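Local structure of laccase (Botrytis aclada, 3SQR) at residues 387-393 against 448-454; 470-476 against 509-515; 461-467 against 500-506; 518-524 against 537-543. The protein oxidises phenolic substrates with its copper ions, probably reducing dioxygen to water, and probably takes part in breaking down lignin and detoxifying lignin-derived products. One frame throughout, in Å; residues are numbered along the deposited sequence.

Contact 1. Residues 387-393 against 448-454. With NAG (2-acetamido-2-deoxy-beta-D-glucopyranose), chain I.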
# COMPACT_ATOMS: atom_id res chain seq x y z
N TYR A 387 -16.72 9.10 19.86
CA TYR A 387 -16.59 7.81 19.24
C TYR A 387 -17.17 6.60 19.97
O TYR A 387 -17.43 6.63 21.21
CB TYR A 387 -15.09 7.59 18.93
CG TYR A 387 -14.22 7.43 20.14
CD1 TYR A 387 -14.11 6.21 20.80
CD2 TYR A 387 -13.49 8.52 20.63
CE1 TYR A 387 -13.28 6.08 21.94
CE2 TYR A 387 -12.68 8.42 21.74
CZ TYR A 387 -12.57 7.20 22.41
OH TYR A 387 -11.74 7.15 23.53
N SER A 388 -17.39 5.52 19.24
CA SER A 388 -17.57 4.21 19.83
C SER A 388 -16.26 3.44 19.63
O SER A 388 -15.57 3.66 18.64
CB SER A 388 -18.71 3.44 19.19
OG SER A 388 -18.32 2.91 17.94
N LEU A 389 -15.89 2.63 20.62
CA LEU A 389 -14.64 1.90 20.58
C LEU A 389 -14.88 0.44 20.21
O LEU A 389 -15.72 -0.25 20.77
CB LEU A 389 -13.94 2.01 21.92
CG LEU A 389 -12.48 1.52 21.81
CD1 LEU A 389 -11.52 2.37 22.61
CD2 LEU A 389 -12.41 0.05 22.12
N VAL A 390 -14.14 -0.05 19.24
CA VAL A 390 -14.23 -1.44 18.88
C VAL A 390 -12.86 -2.02 19.14
O VAL A 390 -11.88 -1.44 18.73
CB VAL A 390 -14.61 -1.63 17.41
CG1 VAL A 390 -14.36 -3.05 16.96
CG2 VAL A 390 -16.10 -1.23 17.18
N ASP A 391 -12.81 -3.16 19.81
CA ASP A 391 -11.53 -3.75 20.18
C ASP A 391 -11.45 -5.11 19.53
O ASP A 391 -12.39 -5.92 19.57
CB ASP A 391 -11.36 -3.89 21.72
CG ASP A 391 -10.09 -4.71 22.09
OD1 ASP A 391 -9.01 -4.14 22.03
OD2 ASP A 391 -10.19 -5.93 22.37
N GLU A 392 -10.32 -5.38 18.89
CA GLU A 392 -10.07 -6.66 18.32
C GLU A 392 -8.62 -7.07 18.59
O GLU A 392 -7.74 -6.25 18.79
CB GLU A 392 -10.40 -6.66 16.83
CG GLU A 392 -11.95 -6.60 16.62
CD GLU A 392 -12.38 -7.14 15.35
OE1 GLU A 392 -11.75 -6.79 14.31
OE2 GLU A 392 -13.38 -7.88 15.36
N GLN A 393 -8.44 -8.38 18.62
CA GLN A 393 -7.21 -8.99 19.09
C GLN A 393 -6.69 -9.98 18.11
O GLN A 393 -7.36 -10.93 17.71
CB GLN A 393 -7.44 -9.65 20.45
CG GLN A 393 -8.03 -8.69 21.47
CD GLN A 393 -8.34 -9.37 22.78
OE1 GLN A 393 -8.57 -10.56 22.83
NE2 GLN A 393 -8.32 -8.62 23.82
N TRP A 448 -17.91 8.83 15.08
CA TRP A 448 -16.56 8.27 14.92
C TRP A 448 -16.48 6.90 15.51
O TRP A 448 -17.25 6.53 16.43
CB TRP A 448 -15.53 9.16 15.57
CG TRP A 448 -15.38 10.43 14.93
CD1 TRP A 448 -16.22 11.50 15.01
CD2 TRP A 448 -14.28 10.83 14.08
NE1 TRP A 448 -15.72 12.54 14.27
CE2 TRP A 448 -14.56 12.14 13.65
CE3 TRP A 448 -13.14 10.20 13.62
CZ2 TRP A 448 -13.70 12.86 12.83
CZ3 TRP A 448 -12.29 10.90 12.79
CH2 TRP A 448 -12.58 12.22 12.41
N VAL A 449 -15.55 6.12 14.95
CA VAL A 449 -15.14 4.87 15.54
C VAL A 449 -13.66 4.92 15.86
O VAL A 449 -12.91 5.47 15.08
CB VAL A 449 -15.46 3.65 14.65
CG1 VAL A 449 -14.86 3.79 13.25
CG2 VAL A 449 -14.94 2.39 15.32
N VAL A 450 -13.29 4.45 17.06
CA VAL A 450 -11.89 4.12 17.38
C VAL A 450 -11.80 2.61 17.35
O VAL A 450 -12.55 1.87 18.02
CB VAL A 450 -11.39 4.66 18.69
CG1 VAL A 450 -10.00 4.03 19.05
CG2 VAL A 450 -11.29 6.15 18.65
N TYR A 451 -10.93 2.12 16.48
CA TYR A 451 -10.73 0.72 16.30
C TYR A 451 -9.37 0.43 16.89
O TYR A 451 -8.35 1.03 16.51
CB TYR A 451 -10.75 0.34 14.82
CG TYR A 451 -10.46 -1.10 14.56
CD1 TYR A 451 -11.39 -2.08 14.84
CD2 TYR A 451 -9.25 -1.50 13.98
CE1 TYR A 451 -11.14 -3.39 14.57
CE2 TYR A 451 -9.00 -2.82 13.74
CZ TYR A 451 -9.94 -3.76 14.02
OH TYR A 451 -9.66 -5.09 13.76
N VAL A 452 -9.37 -0.45 17.89
CA VAL A 452 -8.13 -0.82 18.57
C VAL A 452 -7.82 -2.24 18.15
O VAL A 452 -8.60 -3.13 18.36
CB VAL A 452 -8.23 -0.76 20.15
CG1 VAL A 452 -6.90 -1.25 20.77
CG2 VAL A 452 -8.45 0.66 20.65
N ILE A 453 -6.64 -2.45 17.59
CA ILE A 453 -6.25 -3.77 17.23
C ILE A 453 -5.00 -4.08 18.07
O ILE A 453 -4.06 -3.29 18.14
CB ILE A 453 -6.00 -3.94 15.72
CG1 ILE A 453 -5.65 -5.40 15.42
CG2 ILE A 453 -4.99 -2.90 15.21
CD1 ILE A 453 -5.71 -5.77 13.95
N GLU A 454 -5.09 -5.19 18.77
CA GLU A 454 -4.09 -5.63 19.71
C GLU A 454 -3.33 -6.79 19.19
O GLU A 454 -3.89 -7.74 18.64
CB GLU A 454 -4.77 -6.10 21.00
CG GLU A 454 -5.56 -5.05 21.69
CD GLU A 454 -6.09 -5.62 22.99
OE1 GLU A 454 -5.26 -6.17 23.76
OE2 GLU A 454 -7.32 -5.53 23.20
C1 NAG I . -12.86 -9.16 20.71
C2 NAG I . -14.10 -8.30 20.93
C3 NAG I . -13.86 -7.40 22.14
C4 NAG I . -13.47 -8.22 23.35
C5 NAG I . -12.19 -8.99 23.00
C6 NAG I . -11.68 -9.82 24.19
C7 NAG I . -15.50 -7.69 18.98
C8 NAG I . -15.78 -6.73 17.85
N2 NAG I . -14.46 -7.45 19.77
O3 NAG I . -15.07 -6.73 22.36
O4 NAG I . -13.19 -7.35 24.42
O5 NAG I . -12.54 -9.85 21.93
O6 NAG I . -12.71 -10.72 24.52
O7 NAG I . -16.25 -8.65 19.14

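Contact 2. Residues 470-476 against 509-515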
# COMPACT_ATOMS: atom_id res chain seq x y z
N HIS A 470 -11.02 4.84 3.93
CA HIS A 470 -10.79 5.87 4.91
C HIS A 470 -9.34 6.16 5.10
O HIS A 470 -8.53 5.23 5.15
CB HIS A 470 -11.27 5.50 6.32
CG HIS A 470 -12.70 5.14 6.39
ND1 HIS A 470 -13.65 6.06 6.74
CD2 HIS A 470 -13.37 3.99 6.10
CE1 HIS A 470 -14.84 5.50 6.71
NE2 HIS A 470 -14.71 4.25 6.32
N ASP A 471 -9.06 7.43 5.34
CA ASP A 471 -7.87 7.76 6.12
C ASP A 471 -8.22 7.62 7.58
O ASP A 471 -9.31 8.03 7.99
CB ASP A 471 -7.41 9.17 5.94
CG ASP A 471 -6.78 9.43 4.59
OD1 ASP A 471 -6.39 8.51 3.88
OD2 ASP A 471 -6.64 10.59 4.28
N PHE A 472 -7.33 7.03 8.36
CA PHE A 472 -7.56 6.93 9.81
C PHE A 472 -6.67 7.87 10.57
O PHE A 472 -5.68 8.37 10.03
CB PHE A 472 -7.45 5.51 10.30
CG PHE A 472 -6.15 4.85 9.99
CD1 PHE A 472 -4.95 5.33 10.50
CD2 PHE A 472 -6.12 3.75 9.17
CE1 PHE A 472 -3.77 4.68 10.18
CE2 PHE A 472 -4.94 3.08 8.88
CZ PHE A 472 -3.79 3.55 9.36
N PHE A 473 -7.02 8.06 11.84
CA PHE A 473 -6.26 8.90 12.74
C PHE A 473 -5.58 7.98 13.72
O PHE A 473 -6.23 7.10 14.31
CB PHE A 473 -7.26 9.78 13.49
CG PHE A 473 -7.95 10.80 12.65
CD1 PHE A 473 -8.88 10.49 11.70
CD2 PHE A 473 -7.66 12.15 12.83
CE1 PHE A 473 -9.54 11.51 10.96
CE2 PHE A 473 -8.31 13.11 12.12
CZ PHE A 473 -9.20 12.81 11.20
N ILE A 474 -4.26 8.10 13.84
CA ILE A 474 -3.52 7.26 14.76
C ILE A 474 -3.63 7.87 16.16
O ILE A 474 -2.84 8.73 16.52
CB ILE A 474 -2.11 7.14 14.34
CG1 ILE A 474 -1.99 6.65 12.88
CG2 ILE A 474 -1.37 6.21 15.32
CD1 ILE A 474 -0.50 6.35 12.46
N VAL A 475 -4.66 7.48 16.88
CA VAL A 475 -4.88 8.02 18.23
C VAL A 475 -3.90 7.41 19.27
O VAL A 475 -3.57 8.02 20.28
CB VAL A 475 -6.32 8.01 18.64
CG1 VAL A 475 -7.15 8.83 17.51
CG2 VAL A 475 -6.91 6.64 18.91
N ALA A 476 -3.38 6.25 18.94
CA ALA A 476 -2.35 5.58 19.76
C ALA A 476 -1.64 4.53 18.92
O ALA A 476 -2.25 3.76 18.19
CB ALA A 476 -3.00 4.90 20.98
N TYR A 509 -0.43 -2.30 20.64
CA TYR A 509 -1.72 -2.03 20.01
C TYR A 509 -1.69 -0.76 19.17
O TYR A 509 -0.89 0.14 19.33
CB TYR A 509 -2.84 -1.99 21.07
CG TYR A 509 -2.70 -0.85 22.02
CD1 TYR A 509 -1.98 -0.97 23.20
CD2 TYR A 509 -3.37 0.36 21.77
CE1 TYR A 509 -1.87 0.10 24.06
CE2 TYR A 509 -3.25 1.41 22.62
CZ TYR A 509 -2.51 1.28 23.77
OH TYR A 509 -2.46 2.36 24.61
N LEU A 510 -2.60 -0.74 18.21
CA LEU A 510 -2.80 0.38 17.36
C LEU A 510 -4.26 0.77 17.50
O LEU A 510 -5.14 -0.08 17.34
CB LEU A 510 -2.48 -0.05 15.94
CG LEU A 510 -2.85 0.95 14.85
CD1 LEU A 510 -1.96 2.24 14.95
CD2 LEU A 510 -2.78 0.30 13.45
N ALA A 511 -4.47 2.03 17.84
CA ALA A 511 -5.81 2.57 17.97
C ALA A 511 -5.95 3.60 16.86
O ALA A 511 -5.27 4.62 16.85
CB ALA A 511 -6.00 3.22 19.38
N ILE A 512 -6.84 3.29 15.92
CA ILE A 512 -7.09 4.13 14.76
C ILE A 512 -8.53 4.56 14.75
O ILE A 512 -9.43 3.76 14.93
CB ILE A 512 -6.73 3.39 13.42
CG1 ILE A 512 -7.46 2.09 13.26
CG2 ILE A 512 -5.21 3.24 13.27
CD1 ILE A 512 -7.39 1.54 11.82
N ALA A 513 -8.74 5.84 14.55
CA ALA A 513 -10.07 6.43 14.47
C ALA A 513 -10.42 6.78 13.04
O ALA A 513 -9.56 7.23 12.27
CB ALA A 513 -10.10 7.70 15.34
N PHE A 514 -11.68 6.61 12.68
CA PHE A 514 -12.18 7.18 11.43
C PHE A 514 -13.66 7.48 11.58
O PHE A 514 -14.29 7.03 12.53
CB PHE A 514 -11.91 6.23 10.27
CG PHE A 514 -12.47 4.86 10.46
CD1 PHE A 514 -11.73 3.86 11.09
CD2 PHE A 514 -13.73 4.51 9.95
CE1 PHE A 514 -12.21 2.65 11.27
CE2 PHE A 514 -14.19 3.23 10.09
CZ PHE A 514 -13.43 2.29 10.73
N LYS A 515 -14.14 8.40 10.75
CA LYS A 515 -15.51 8.88 10.80
C LYS A 515 -16.40 8.03 9.94
O LYS A 515 -16.00 7.53 8.85
CB LYS A 515 -15.53 10.32 10.31
CG LYS A 515 -16.84 11.01 10.67
CD LYS A 515 -16.77 12.43 10.42
CE LYS A 515 -18.12 13.05 10.80
NZ LYS A 515 -18.12 14.46 10.36
O HOH W 1 -13.14 8.80 7.77

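Contact 3. Residues 461-467 against 500-506. With CU (copper (II) ion), chain D.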
# COMPACT_ATOMS: atom_id res chain seq x y z
N ILE A 461 5.84 -8.95 15.97
CA ILE A 461 5.99 -8.43 14.59
C ILE A 461 5.26 -7.07 14.47
O ILE A 461 4.18 -6.93 15.01
CB ILE A 461 5.43 -9.39 13.56
CG1 ILE A 461 6.30 -10.69 13.46
CG2 ILE A 461 5.42 -8.65 12.17
CD1 ILE A 461 5.56 -11.92 12.92
N TRP A 462 5.86 -6.10 13.78
CA TRP A 462 5.16 -4.81 13.52
C TRP A 462 4.37 -4.89 12.20
O TRP A 462 4.99 -4.86 11.12
CB TRP A 462 6.18 -3.66 13.47
CG TRP A 462 6.74 -3.33 14.79
CD1 TRP A 462 7.47 -4.15 15.59
CD2 TRP A 462 6.61 -2.08 15.50
NE1 TRP A 462 7.85 -3.48 16.73
CE2 TRP A 462 7.31 -2.22 16.71
CE3 TRP A 462 5.99 -0.87 15.21
CZ2 TRP A 462 7.40 -1.20 17.65
CZ3 TRP A 462 6.08 0.18 16.16
CH2 TRP A 462 6.78 -0.01 17.35
N HIS A 463 3.05 -5.08 12.29
CA HIS A 463 2.19 -5.41 11.16
C HIS A 463 1.67 -4.13 10.51
O HIS A 463 1.06 -3.31 11.20
CB HIS A 463 0.97 -6.26 11.56
CG HIS A 463 1.32 -7.54 12.25
ND1 HIS A 463 1.48 -8.72 11.58
CD2 HIS A 463 1.56 -7.81 13.56
CE1 HIS A 463 1.82 -9.68 12.43
NE2 HIS A 463 1.83 -9.16 13.65
N PRO A 464 1.98 -3.91 9.22
CA PRO A 464 1.48 -2.70 8.53
C PRO A 464 -0.01 -2.83 8.24
O PRO A 464 -0.44 -3.63 7.39
CB PRO A 464 2.29 -2.68 7.25
CG PRO A 464 2.59 -4.18 6.98
CD PRO A 464 2.83 -4.75 8.34
N ILE A 465 -0.81 -2.10 9.00
CA ILE A 465 -2.26 -2.34 8.90
C ILE A 465 -2.80 -1.27 7.95
O ILE A 465 -2.55 -0.06 8.14
CB ILE A 465 -2.93 -2.13 10.29
CG1 ILE A 465 -2.35 -3.14 11.28
CG2 ILE A 465 -4.47 -2.18 10.16
CD1 ILE A 465 -2.61 -4.59 10.89
N HIS A 466 -3.51 -1.74 6.94
CA HIS A 466 -4.10 -0.90 5.93
C HIS A 466 -5.61 -0.93 6.11
O HIS A 466 -6.20 -2.02 6.19
CB HIS A 466 -3.77 -1.46 4.55
CG HIS A 466 -4.46 -0.74 3.44
ND1 HIS A 466 -4.85 -1.36 2.26
CD2 HIS A 466 -4.73 0.56 3.29
CE1 HIS A 466 -5.43 -0.46 1.50
NE2 HIS A 466 -5.36 0.71 2.10
N LEU A 467 -6.22 0.24 6.15
CA LEU A 467 -7.68 0.38 6.17
C LEU A 467 -8.16 0.93 4.83
O LEU A 467 -7.68 1.92 4.37
CB LEU A 467 -8.11 1.40 7.24
CG LEU A 467 -9.63 1.75 7.28
CD1 LEU A 467 -10.50 0.54 7.52
CD2 LEU A 467 -9.97 2.75 8.39
N ASP A 500 -3.26 6.03 5.76
CA ASP A 500 -4.04 4.78 5.52
C ASP A 500 -3.35 3.45 5.77
O ASP A 500 -4.00 2.41 5.80
CB ASP A 500 -4.65 4.82 4.09
CG ASP A 500 -3.60 4.88 3.00
OD1 ASP A 500 -2.84 3.90 2.89
OD2 ASP A 500 -3.56 5.93 2.27
N VAL A 501 -2.05 3.49 6.08
CA VAL A 501 -1.32 2.29 6.52
C VAL A 501 -0.51 2.65 7.76
O VAL A 501 0.22 3.65 7.78
CB VAL A 501 -0.37 1.70 5.46
CG1 VAL A 501 0.40 0.55 6.03
CG2 VAL A 501 -1.10 1.25 4.23
N ALA A 502 -0.66 1.91 8.84
CA ALA A 502 0.10 2.16 10.06
C ALA A 502 0.38 0.86 10.78
O ALA A 502 -0.41 -0.09 10.75
CB ALA A 502 -0.69 3.14 10.98
N ALA A 503 1.52 0.82 11.43
CA ALA A 503 1.99 -0.36 12.10
C ALA A 503 1.21 -0.67 13.35
O ALA A 503 1.01 0.21 14.19
CB ALA A 503 3.48 -0.19 12.47
N LEU A 504 0.76 -1.91 13.44
CA LEU A 504 0.41 -2.51 14.73
C LEU A 504 1.74 -2.89 15.39
O LEU A 504 2.43 -3.80 14.94
CB LEU A 504 -0.42 -3.75 14.55
CG LEU A 504 -0.58 -4.70 15.73
CD1 LEU A 504 -1.14 -3.97 16.94
CD2 LEU A 504 -1.45 -5.89 15.27
N PRO A 505 2.09 -2.20 16.47
CA PRO A 505 3.40 -2.52 17.08
C PRO A 505 3.46 -3.91 17.60
O PRO A 505 2.55 -4.35 18.22
CB PRO A 505 3.50 -1.53 18.24
CG PRO A 505 2.67 -0.35 17.76
CD PRO A 505 1.48 -1.04 17.14
N GLY A 506 4.60 -4.57 17.43
CA GLY A 506 4.80 -5.88 17.93
C GLY A 506 4.59 -5.90 19.44
O GLY A 506 5.19 -5.10 20.16
CU CU D . 1.31 -9.00 9.59

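Contact 4. Residues 518-524 against 537-543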
# COMPACT_ATOMS: atom_id res chain seq x y z
N ASN A 518 -18.48 7.01 4.86
CA ASN A 518 -18.31 6.36 3.64
C ASN A 518 -18.96 5.00 3.71
O ASN A 518 -18.32 4.00 4.01
CB ASN A 518 -16.82 6.15 3.34
CG ASN A 518 -16.57 5.81 1.89
OD1 ASN A 518 -17.49 5.71 1.10
ND2 ASN A 518 -15.28 5.67 1.53
N PRO A 519 -20.28 4.98 3.52
CA PRO A 519 -20.90 3.64 3.57
C PRO A 519 -20.28 2.65 2.61
O PRO A 519 -19.98 2.99 1.44
CB PRO A 519 -22.35 3.95 3.18
CG PRO A 519 -22.53 5.32 3.54
CD PRO A 519 -21.24 6.06 3.30
N GLY A 520 -20.14 1.41 3.04
CA GLY A 520 -19.49 0.38 2.23
C GLY A 520 -18.95 -0.76 3.07
O GLY A 520 -19.23 -0.91 4.25
N SER A 521 -18.19 -1.59 2.42
CA SER A 521 -17.60 -2.72 3.04
C SER A 521 -16.12 -2.56 2.85
O SER A 521 -15.61 -2.73 1.74
CB SER A 521 -18.09 -3.96 2.36
OG SER A 521 -17.90 -3.87 0.96
N TRP A 522 -15.45 -2.28 3.96
CA TRP A 522 -14.06 -1.84 3.96
C TRP A 522 -13.12 -2.82 4.63
O TRP A 522 -13.21 -3.05 5.82
CB TRP A 522 -13.99 -0.47 4.60
CG TRP A 522 -14.90 0.48 3.95
CD1 TRP A 522 -15.95 1.16 4.52
CD2 TRP A 522 -14.89 0.87 2.59
NE1 TRP A 522 -16.56 1.92 3.63
CE2 TRP A 522 -15.94 1.81 2.43
CE3 TRP A 522 -14.06 0.61 1.51
CZ2 TRP A 522 -16.19 2.44 1.24
CZ3 TRP A 522 -14.32 1.24 0.30
CH2 TRP A 522 -15.41 2.14 0.17
N LEU A 523 -12.24 -3.37 3.85
CA LEU A 523 -11.25 -4.31 4.33
C LEU A 523 -10.21 -3.60 5.22
O LEU A 523 -9.83 -2.45 4.96
CB LEU A 523 -10.56 -4.98 3.16
CG LEU A 523 -9.60 -6.12 3.51
CD1 LEU A 523 -10.43 -7.32 4.11
CD2 LEU A 523 -8.81 -6.56 2.31
N LEU A 524 -9.79 -4.26 6.29
CA LEU A 524 -8.65 -3.80 7.06
C LEU A 524 -7.78 -5.04 7.24
O LEU A 524 -8.27 -6.10 7.55
CB LEU A 524 -9.08 -3.27 8.43
CG LEU A 524 -7.90 -2.97 9.38
CD1 LEU A 524 -8.21 -1.74 10.23
CD2 LEU A 524 -7.56 -4.23 10.21
N ALA A 537 -6.94 -10.07 8.91
CA ALA A 537 -7.80 -9.15 8.25
C ALA A 537 -9.18 -9.20 8.87
O ALA A 537 -9.60 -10.22 9.38
CB ALA A 537 -7.88 -9.52 6.74
N MET A 538 -9.89 -8.08 8.76
CA MET A 538 -11.28 -8.02 9.05
C MET A 538 -11.90 -6.98 8.11
O MET A 538 -11.24 -6.50 7.19
CB MET A 538 -11.52 -7.73 10.51
CG MET A 538 -10.74 -6.54 11.01
SD MET A 538 -11.42 -5.07 10.46
CE MET A 538 -13.02 -5.09 11.37
N GLN A 539 -13.17 -6.72 8.25
CA GLN A 539 -13.79 -5.72 7.42
C GLN A 539 -14.92 -5.04 8.15
O GLN A 539 -15.56 -5.64 8.99
CB GLN A 539 -14.25 -6.31 6.08
CG GLN A 539 -15.40 -7.31 6.19
CD GLN A 539 -15.68 -8.00 4.87
OE1 GLN A 539 -16.13 -7.40 3.91
NE2 GLN A 539 -15.42 -9.30 4.85
N PHE A 540 -15.09 -3.76 7.82
CA PHE A 540 -16.15 -2.96 8.39
C PHE A 540 -17.26 -2.87 7.38
O PHE A 540 -17.05 -2.48 6.24
CB PHE A 540 -15.64 -1.56 8.73
CG PHE A 540 -14.55 -1.57 9.73
CD1 PHE A 540 -14.82 -1.67 11.08
CD2 PHE A 540 -13.21 -1.51 9.33
CE1 PHE A 540 -13.85 -1.70 12.00
CE2 PHE A 540 -12.16 -1.52 10.28
CZ PHE A 540 -12.47 -1.62 11.60
N VAL A 541 -18.48 -3.27 7.80
CA VAL A 541 -19.63 -3.05 6.96
C VAL A 541 -20.22 -1.84 7.62
O VAL A 541 -20.76 -1.87 8.76
CB VAL A 541 -20.57 -4.25 6.87
CG1 VAL A 541 -21.94 -3.81 6.22
CG2 VAL A 541 -19.87 -5.44 6.07
N GLU A 542 -19.98 -0.73 6.95
CA GLU A 542 -20.29 0.58 7.41
C GLU A 542 -21.59 1.13 6.81
O GLU A 542 -21.71 1.31 5.59
CB GLU A 542 -19.12 1.55 7.01
CG GLU A 542 -19.33 2.98 7.46
CD GLU A 542 -18.15 3.84 7.12
OE1 GLU A 542 -17.11 3.24 6.81
OE2 GLU A 542 -18.32 5.04 7.01
N SER A 543 -22.53 1.45 7.68
CA SER A 543 -23.76 2.13 7.22
C SER A 543 -24.37 1.41 6.04
O SER A 543 -24.69 1.99 5.00
CB SER A 543 -23.45 3.58 6.92
OG SER A 543 -22.92 4.17 8.07

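Contact 1. Residues 387-393 against 448-454
Tyr-387 pairs with Trp-448 and Gln-393 with Glu-454 at the two ends of a parallel ladder without a break, its two short strands running 25° apart. Six N-H...O bonds link them, given in turn by Ser-388, Val-450, Val-390, Val-452, Glu-392 and Glu-454; the straightest runs from Val-452 N to Val-390 O, 2.8 Å at 174°. On the side of the sheet that carries Tyr-387, Leu-389 and Asp-391, methyl CG2 of Val-450 sits over the centre of the Tyr-387 ring, a CH-pi contact 3.6 Å from the centroid. The phenol lies there because its CG stands between the backbone N and the carbonyl carbon (chi1 68°). Further along, Leu-389 CD1 touches Val-452 CG2 at 4.0 Å. The pair forms part of a Greek-key cupredoxin sandwich of the multicopper oxidase family: strand 448-455 has 387-398 on one flank and 509-515 on the other. On the sheet face of Val-390 and Glu-392, Tyr-451 OH gives a 2.7 Å hydrogen bond to Glu-392 OE1. It uses the oxygen's anti lone pair, and OE1 lies in the plane of the phenol ring, with Val-390 CG1 also near that edge. Two acids meet at the far end, where Asp-391 OD1 comes within 2.5 Å of Glu-454 OE2; one of the two is probably protonated, which would ease the repulsion of like charges. Gln-393 NE2 adds a weak bond to the same OE2, its amide nearly perpendicular to the carboxylate. The N-acetylglucosamine beside this end, attached to the protein itself, donates its amide N2 to Asp-391 O at 2.6 Å.

Contact 2. Residues 470-476 against 509-515
With CG wedged between the backbone N and the carbonyl carbon (chi1 56°), Phe-472 turns one face of its ring to Ile-512, and methyl CG2 of Ile-512 stands 3.7 Å from the ring centroid, offset toward the rim in a CH-pi contact. The same torsion in Phe-514 carries its CD2 over the centre of the His-470 imidazole, 3.6 Å from CE1; the two ring planes are tilted 45° to each other. The edge of that imidazole meets a water 3.0 Å from His-470 ND1; the water also accepts from Lys-515 N, while His-470 NE2 is hydrogen-bonded to Glu-542. The strands run antiparallel in a sheet of the cupredoxin sandwich, with Phe-473 and Ala-513 as a hydrogen-bonded pair: Phe-473 N reaches Ala-513 O at 2.7 Å, and a second bond returns. A classic beta bulge then shifts the register by one residue, for Val-475 and Ala-476 both face Ala-511. Ala-511 O takes a weak bond from Val-475 N. It also accepts from Ala-476 N, with Ala-476 N to Ala-511 O at 3.3 Å, and Ala-511 N answers to Ala-476 O. Ile-474, just before, is the centre of an inverse gamma turn. Beside the bulge, Val-475 lays CG2 on Ala-511 CB at 3.6 Å and CG1 on Ala-513 CB.

Contact 3. Residues 461-467 against 500-506
The strand that supplies copper ligands to both the mononuclear type 1 site and the trinuclear cluster, 463-467, pairs here with 501-504 at an outer edge of its cupredoxin sheet. His-463 and Leu-504 face each other as an antiparallel hydrogen-bonded pair, joined by two backbone bonds, and Ile-465 with Ala-502 makes the next; Leu-467 N closes the ladder on Asp-500 O. The His-463 imidazole lies beside the Leu-504 side chain, pointing the same way, and its ND1 binds copper at 2.0 Å. Cys-526 and His-531 complete that site, and Ile-461 CG2 lies over the centre of the His-463 ring. Next to it, Ile-465 CG1 packs on Leu-504 CB at 3.8 Å. Before the strand, Trp-462 spreads one indole face over Pro-505 and Gly-506: Pro-505 CA stands 3.7 Å from the centroid of the six-membered ring, and Gly-506 N is 3.4 Å from Trp-462 CD1. Ala-503 CB meets the same indole at its edge, in plane, 3.8 Å from CE3. At the other end, His-466 has CG anti to its own N (chi1 174°), which lays the ring alongside Asp-500; His-466 CD2 approaches Asp-500 O in the ring plane at 3.2 Å, and Val-501 CG2 packs on His-466 CB. The Asp-500 carboxylate is engaged elsewhere, in a salt bridge to Arg-310 and a hydrogen bond to His-126, a copper ligand stacked on His-466, so this acid probably steadies one histidine through its side chain and touches another through its carbonyl. A His-Pro-X-His-Leu-His segment (here with Ile-465 as X) reaching from one copper centre to the other is characteristic of the laccases and their multicopper oxidase relatives.

Contact 4. Residues 518-524 against 537-543
Glu-542 reaches across to the Trp-522 indole with its carboxylate plane turned 62° from the ring, and OE1 comes to the indole edge near its plane, 3.3 Å from CD1. The acid stretches out fully to get there (chi1 -179°, chi2 177°), and its other oxygen, OE2, accepts from Asn-518 N at 2.9 Å, from above the carboxylate plane. OE1 is hydrogen-bonded to His-470. Asn-518 O accepts from Trp-522 NE1 at 2.8 Å, nearly in the ring plane, which fixes the rotation of Trp-522; Gly-520 lies against one face of the same ring. Six backbone bonds tie the strands into an antiparallel pair of the cupredoxin sandwich, with Gly-520 opposite Glu-542, Trp-522 opposite Phe-540 and Leu-524 opposite Met-538. Farther along, Leu-524 crosses Met-538 and Phe-540 at a slant: its CB touches the sulphur SD of Met-538 at 3.6 Å, and its CD1 comes to the edge of the Phe-540 ring, in plane, 4.0 Å from CE2. Met-538 is bent at chi2 and chi3, and this folds its CE back over a face of that phenyl. On the reverse side of the sheet, Leu-523 leans its CD1 on Met-538 O at 3.3 Å, close to the copper ligand His-170.

How the contacts relate
Contacts 1 and 2 share one sheet of the sandwich, where strands 448-455 and 509-515 are neighbours; contacts 3 and 4 share the other, through 463-467 and 520-526. Contact 1 is the one parallel pair and only partly buried, with acids and a sugar at its end; the other three are antiparallel and mostly buried. Between the sheets the packing is apolar and aromatic: Tyr-451 meets Phe-540, Phe-514 meets Leu-467, and Phe-472 meets Ala-502. A polar link also crosses, from His-470 of contact 2 to Glu-542 of contact 4. Contact 3, nearest the chain's centre, alone carries copper ligands within its segments.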